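Local atomic coordinates of Glyco_hydro_cc domain-containing protein (Trichoderma gamsii, PDB entry 6UBD), a protein that probably binds beta-1,3-glucan oligosaccharides, as an oligosaccharide-binding member of glycoside hydrolase family GH128. Residues A139-K150 against K165-K176. Residues are numbered along the deposited sequence; the frame is centred on the assembly and turned at random.
Sequences AALGSPAMCRQK and KSWDFTSIHIFK
A single parallel beta bridge, Gly142 with Phe169, brings the end of strand 140-142 against the lead-in to strand 170-176 in the (beta/alpha) barrel expected of this family. Leu141 O accepts from both Asp168 N (2.8 Å) and Phe169 N, while Asp168 OD2 takes Leu141 N on its anti lone pair, almost straight at 172°. Gly142 CA lies over the centre of the Phe169 ring, 3.5 Å from its centroid. On the next residue, Ser143 CB sits over the five-membered ring of Trp167. Beyond the bridge, the contact illustrates how hydroxyls, waters and a side-chain amide can take over where backbone pairing ends. Ser143 OG accepts from Ser171 N (2.9 Å), and Ser171 OG returns a bond to Ser143 O on an in-plane lone pair. Past Ala145, waters bridge Met146 to Ser171 and His173. Gln149 runs extended beyond CG (chi2 -169°), which carries its amide to the Phe175 backbone: OE1 accepts Phe175 N from above its carbonyl plane, and NE2 gives to Phe175 O (3.0 Å). With an alanine here, Phe175 N and O would probably lose these mates, and the Met146-Gln149 turn its hold on the strand. Strand 100-102 flanks 140-142, strand 197-206 pairs with 170-176, and Tyr189 of helix 179-193 packs against Met146 and Ile172.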
loop_
_atom_site.group_PDB
_atom_site.type_symbol
_atom_site.label_atom_id
_atom_site.label_comp_id
_atom_site.label_asym_id
_atom_site.label_seq_id
_atom_site.Cartn_x
_atom_site.Cartn_y
_atom_site.Cartn_z
ATOM N N ALA A 139 9.756 5.049 14.329
ATOM C CA ALA A 139 9.181 4.704 13.017
ATOM C C ALA A 139 8.135 5.751 12.587
ATOM O O ALA A 139 7.342 6.220 13.439
ATOM C CB ALA A 139 8.523 3.343 13.093
ATOM N N ALA A 140 8.052 6.045 11.271
ATOM C CA ALA A 140 6.893 6.730 10.691
ATOM C C ALA A 140 5.744 5.715 10.546
ATOM O O ALA A 140 5.978 4.583 10.076
ATOM C CB ALA A 140 7.225 7.334 9.352
ATOM N N LEU A 141 4.540 6.129 11.005
ATOM C CA LEU A 141 3.385 5.192 11.057
ATOM C C LEU A 141 2.368 5.436 9.931
ATOM O O LEU A 141 1.956 6.599 9.774
ATOM C CB LEU A 141 2.685 5.354 12.433
ATOM C CG LEU A 141 3.529 5.081 13.682
ATOM C CD1 LEU A 141 2.632 5.095 14.921
ATOM C CD2 LEU A 141 4.228 3.734 13.605
ATOM N N GLY A 142 1.946 4.348 9.293
ATOM C CA GLY A 142 0.898 4.438 8.281
ATOM C C GLY A 142 -0.410 3.921 8.852
ATOM O O GLY A 142 -0.462 2.855 9.475
ATOM N N SER A 143 -1.539 4.537 8.462
ATOM C CA SER A 143 -2.855 4.099 8.908
ATOM C C SER A 143 -3.153 2.697 8.408
ATOM O O SER A 143 -2.605 2.283 7.327
ATOM C CB SER A 143 -3.960 5.049 8.469
ATOM O OG SER A 143 -4.291 4.912 7.060
ATOM N N PRO A 144 -4.142 2.002 8.982
ATOM C CA PRO A 144 -4.788 0.912 8.251
ATOM C C PRO A 144 -5.387 1.410 6.904
ATOM O O PRO A 144 -5.774 2.558 6.789
ATOM C CB PRO A 144 -5.869 0.428 9.241
ATOM C CG PRO A 144 -5.379 0.910 10.603
ATOM C CD PRO A 144 -4.813 2.278 10.277
ATOM N N ALA A 145 -5.407 0.445 5.953
ATOM C CA ALA A 145 -5.880 0.712 4.545
ATOM C C ALA A 145 -7.272 0.118 4.289
ATOM O O ALA A 145 -7.445 -1.080 4.549
ATOM C CB ALA A 145 -4.867 0.227 3.513
ATOM N N MET A 146 -8.213 0.952 3.874
ATOM C CA MET A 146 -9.613 0.498 3.759
ATOM C C MET A 146 -9.961 -0.093 2.377
ATOM O O MET A 146 -9.744 0.525 1.295
ATOM C CB MET A 146 -10.548 1.700 3.968
ATOM C CG MET A 146 -10.402 2.333 5.365
ATOM S SD MET A 146 -10.672 1.200 6.772
ATOM C CE MET A 146 -8.967 0.968 7.317
ATOM N N CYS A 147 -10.625 -1.228 2.368
ATOM C CA CYS A 147 -11.163 -1.789 1.085
ATOM C C CYS A 147 -12.338 -0.971 0.584
ATOM O O CYS A 147 -12.612 -1.006 -0.630
ATOM C CB CYS A 147 -11.519 -3.276 1.212
ATOM S SG CYS A 147 -12.997 -3.596 2.212
ATOM N N ARG A 148 -13.038 -0.240 1.431
ATOM C CA ARG A 148 -14.201 0.536 0.987
ATOM C C ARG A 148 -13.760 1.852 0.308
ATOM O O ARG A 148 -14.662 2.586 -0.170
ATOM C CB ARG A 148 -15.189 0.866 2.142
ATOM C CG ARG A 148 -16.119 -0.233 2.623
ATOM C CD ARG A 148 -17.270 -0.408 1.684
ATOM N NE ARG A 148 -18.210 -1.380 2.127
ATOM C CZ ARG A 148 -19.225 -1.806 1.420
ATOM N NH1 ARG A 148 -19.447 -1.369 0.197
ATOM N NH2 ARG A 148 -20.066 -2.689 1.941
ATOM N N GLN A 149 -12.472 2.154 0.254
ATOM C CA GLN A 149 -12.007 3.332 -0.553
ATOM C C GLN A 149 -12.717 4.594 -0.061
ATOM O O GLN A 149 -12.844 4.759 1.223
ATOM C CB GLN A 149 -12.153 3.099 -2.047
ATOM C CG GLN A 149 -11.426 1.844 -2.545
ATOM C CD GLN A 149 -11.378 1.801 -4.060
ATOM O OE1 GLN A 149 -10.756 2.671 -4.726
ATOM N NE2 GLN A 149 -12.042 0.819 -4.687
ATOM N N LYS A 150 -13.220 5.465 -0.894
ATOM C CA LYS A 150 -13.883 6.714 -0.444
ATOM C C LYS A 150 -15.225 6.462 0.295
ATOM O O LYS A 150 -15.698 7.451 0.921
ATOM C CB LYS A 150 -14.111 7.668 -1.596
ATOM C CG LYS A 150 -15.177 7.195 -2.588
ATOM C CD LYS A 150 -15.452 8.081 -3.819
ATOM C CE LYS A 150 -16.708 7.690 -4.654
ATOM N NZ LYS A 150 -18.026 7.526 -3.891
ATOM N N LYS A 165 -0.495 6.882 20.054
ATOM C CA LYS A 165 0.075 7.725 18.957
ATOM C C LYS A 165 -0.774 7.514 17.707
ATOM O O LYS A 165 -1.084 6.367 17.447
ATOM C CB LYS A 165 1.557 7.370 18.787
ATOM C CG LYS A 165 2.306 8.482 18.068
ATOM C CD LYS A 165 3.776 8.284 17.836
ATOM C CE LYS A 165 4.344 9.545 17.171
ATOM N NZ LYS A 165 5.789 9.495 16.981
ATOM N N SER A 166 -1.143 8.616 17.082
ATOM C CA SER A 166 -1.845 8.535 15.764
ATOM C C SER A 166 -0.850 8.258 14.630
ATOM O O SER A 166 0.376 8.162 14.824
ATOM C CB SER A 166 -2.693 9.737 15.532
ATOM O OG SER A 166 -3.517 9.572 14.386
ATOM N N TRP A 167 -1.372 8.095 13.416
ATOM C CA TRP A 167 -0.535 7.852 12.220
ATOM C C TRP A 167 0.029 9.159 11.657
ATOM O O TRP A 167 -0.439 10.253 11.878
ATOM C CB TRP A 167 -1.289 7.071 11.155
ATOM C CG TRP A 167 -2.523 7.683 10.578
ATOM C CD1 TRP A 167 -2.582 8.448 9.450
ATOM C CD2 TRP A 167 -3.867 7.451 10.994
ATOM N NE1 TRP A 167 -3.885 8.736 9.162
ATOM C CE2 TRP A 167 -4.708 8.137 10.081
ATOM C CE3 TRP A 167 -4.438 6.765 12.088
ATOM C CZ2 TRP A 167 -6.093 8.110 10.228
ATOM C CZ3 TRP A 167 -5.803 6.730 12.179
ATOM C CH2 TRP A 167 -6.609 7.374 11.238
ATOM N N ASP A 168 1.137 9.004 10.910
ATOM C CA ASP A 168 1.811 10.115 10.173
ATOM C C ASP A 168 1.346 10.215 8.691
ATOM O O ASP A 168 1.255 11.358 8.181
ATOM C CB ASP A 168 3.301 9.866 10.247
ATOM C CG ASP A 168 3.894 9.828 11.642
ATOM O OD1 ASP A 168 3.751 10.883 12.314
ATOM O OD2 ASP A 168 4.310 8.734 12.107
ATOM N N PHE A 169 1.022 9.073 8.069
ATOM C CA PHE A 169 0.583 9.056 6.661
ATOM C C PHE A 169 -0.633 8.125 6.597
ATOM O O PHE A 169 -0.681 7.086 7.265
ATOM C CB PHE A 169 1.720 8.675 5.666
ATOM C CG PHE A 169 2.311 7.290 5.823
ATOM C CD1 PHE A 169 3.415 7.047 6.639
ATOM C CD2 PHE A 169 1.786 6.211 5.142
ATOM C CE1 PHE A 169 3.987 5.783 6.678
ATOM C CE2 PHE A 169 2.323 4.941 5.221
ATOM C CZ PHE A 169 3.449 4.746 5.966
ATOM N N THR A 170 -1.606 8.513 5.758
ATOM C CA THR A 170 -2.856 7.781 5.587
ATOM C C THR A 170 -2.636 6.762 4.446
ATOM O O THR A 170 -2.321 7.202 3.249
ATOM C CB THR A 170 -4.021 8.716 5.247
ATOM O OG1 THR A 170 -4.153 9.676 6.327
ATOM C CG2 THR A 170 -5.316 7.957 5.137
ATOM N N SER A 171 -2.743 5.470 4.664
ATOM C CA SER A 171 -2.589 4.413 3.617
ATOM C C SER A 171 -3.925 4.224 2.948
ATOM O O SER A 171 -4.958 4.012 3.629
ATOM C CB SER A 171 -2.190 3.089 4.288
ATOM O OG SER A 171 -1.024 3.201 5.060
ATOM N N ILE A 172 -3.944 4.257 1.594
ATOM C CA ILE A 172 -5.165 4.067 0.763
ATOM C C ILE A 172 -4.947 3.024 -0.330
ATOM O O ILE A 172 -3.815 2.847 -0.813
ATOM C CB ILE A 172 -5.717 5.432 0.261
ATOM C CG1 ILE A 172 -4.889 6.032 -0.881
ATOM C CG2 ILE A 172 -5.850 6.387 1.472
ATOM C CD1 ILE A 172 -5.540 7.313 -1.471
ATOM N N HIS A 173 -6.028 2.358 -0.671
ATOM C CA HIS A 173 -6.065 1.401 -1.799
ATOM C C HIS A 173 -6.950 2.022 -2.891
ATOM O O HIS A 173 -8.081 2.402 -2.606
ATOM C CB HIS A 173 -6.661 0.055 -1.344
ATOM C CG HIS A 173 -5.696 -0.760 -0.531
ATOM N ND1 HIS A 173 -5.994 -2.069 -0.127
ATOM C CD2 HIS A 173 -4.429 -0.488 -0.132
ATOM C CE1 HIS A 173 -4.916 -2.534 0.523
ATOM N NE2 HIS A 173 -3.950 -1.610 0.528
ATOM N N ILE A 174 -6.439 2.119 -4.138
ATOM C CA ILE A 174 -7.234 2.691 -5.278
ATOM C C ILE A 174 -7.481 1.607 -6.350
ATOM O O ILE A 174 -6.512 1.150 -7.012
ATOM C CB ILE A 174 -6.498 3.915 -5.820
ATOM C CG1 ILE A 174 -6.374 5.028 -4.774
ATOM C CG2 ILE A 174 -7.284 4.426 -7.059
ATOM C CD1 ILE A 174 -5.742 6.337 -5.231
ATOM N N PHE A 175 -8.711 1.171 -6.409
ATOM C CA PHE A 175 -9.195 0.159 -7.383
ATOM C C PHE A 175 -10.335 0.851 -8.105
ATOM O O PHE A 175 -11.474 0.860 -7.659
ATOM C CB PHE A 175 -9.606 -1.136 -6.701
ATOM C CG PHE A 175 -8.503 -1.792 -5.919
ATOM C CD1 PHE A 175 -7.345 -2.218 -6.547
ATOM C CD2 PHE A 175 -8.664 -2.052 -4.570
ATOM C CE1 PHE A 175 -6.360 -2.850 -5.836
ATOM C CE2 PHE A 175 -7.642 -2.651 -3.838
ATOM C CZ PHE A 175 -6.459 -3.029 -4.471
ATOM N N LYS A 176 -10.025 1.455 -9.282
ATOM C CA LYS A 176 -10.952 2.322 -10.062
ATOM C C LYS A 176 -10.628 2.165 -11.558
ATOM O O LYS A 176 -9.527 1.687 -11.899
ATOM C CB LYS A 176 -10.819 3.809 -9.680
ATOM C CG LYS A 176 -11.166 4.153 -8.225
ATOM C CD LYS A 176 -12.691 4.020 -7.946
ATOM C CE LYS A 176 -13.083 4.305 -6.511
ATOM N NZ LYS A 176 -14.537 4.137 -6.327
HETATM O O HOH W 1 5.803 8.223 14.352
HETATM O O HOH W 2 -8.513 2.987 0.791
HETATM O O HOH W 3 -7.637 3.833 3.480
#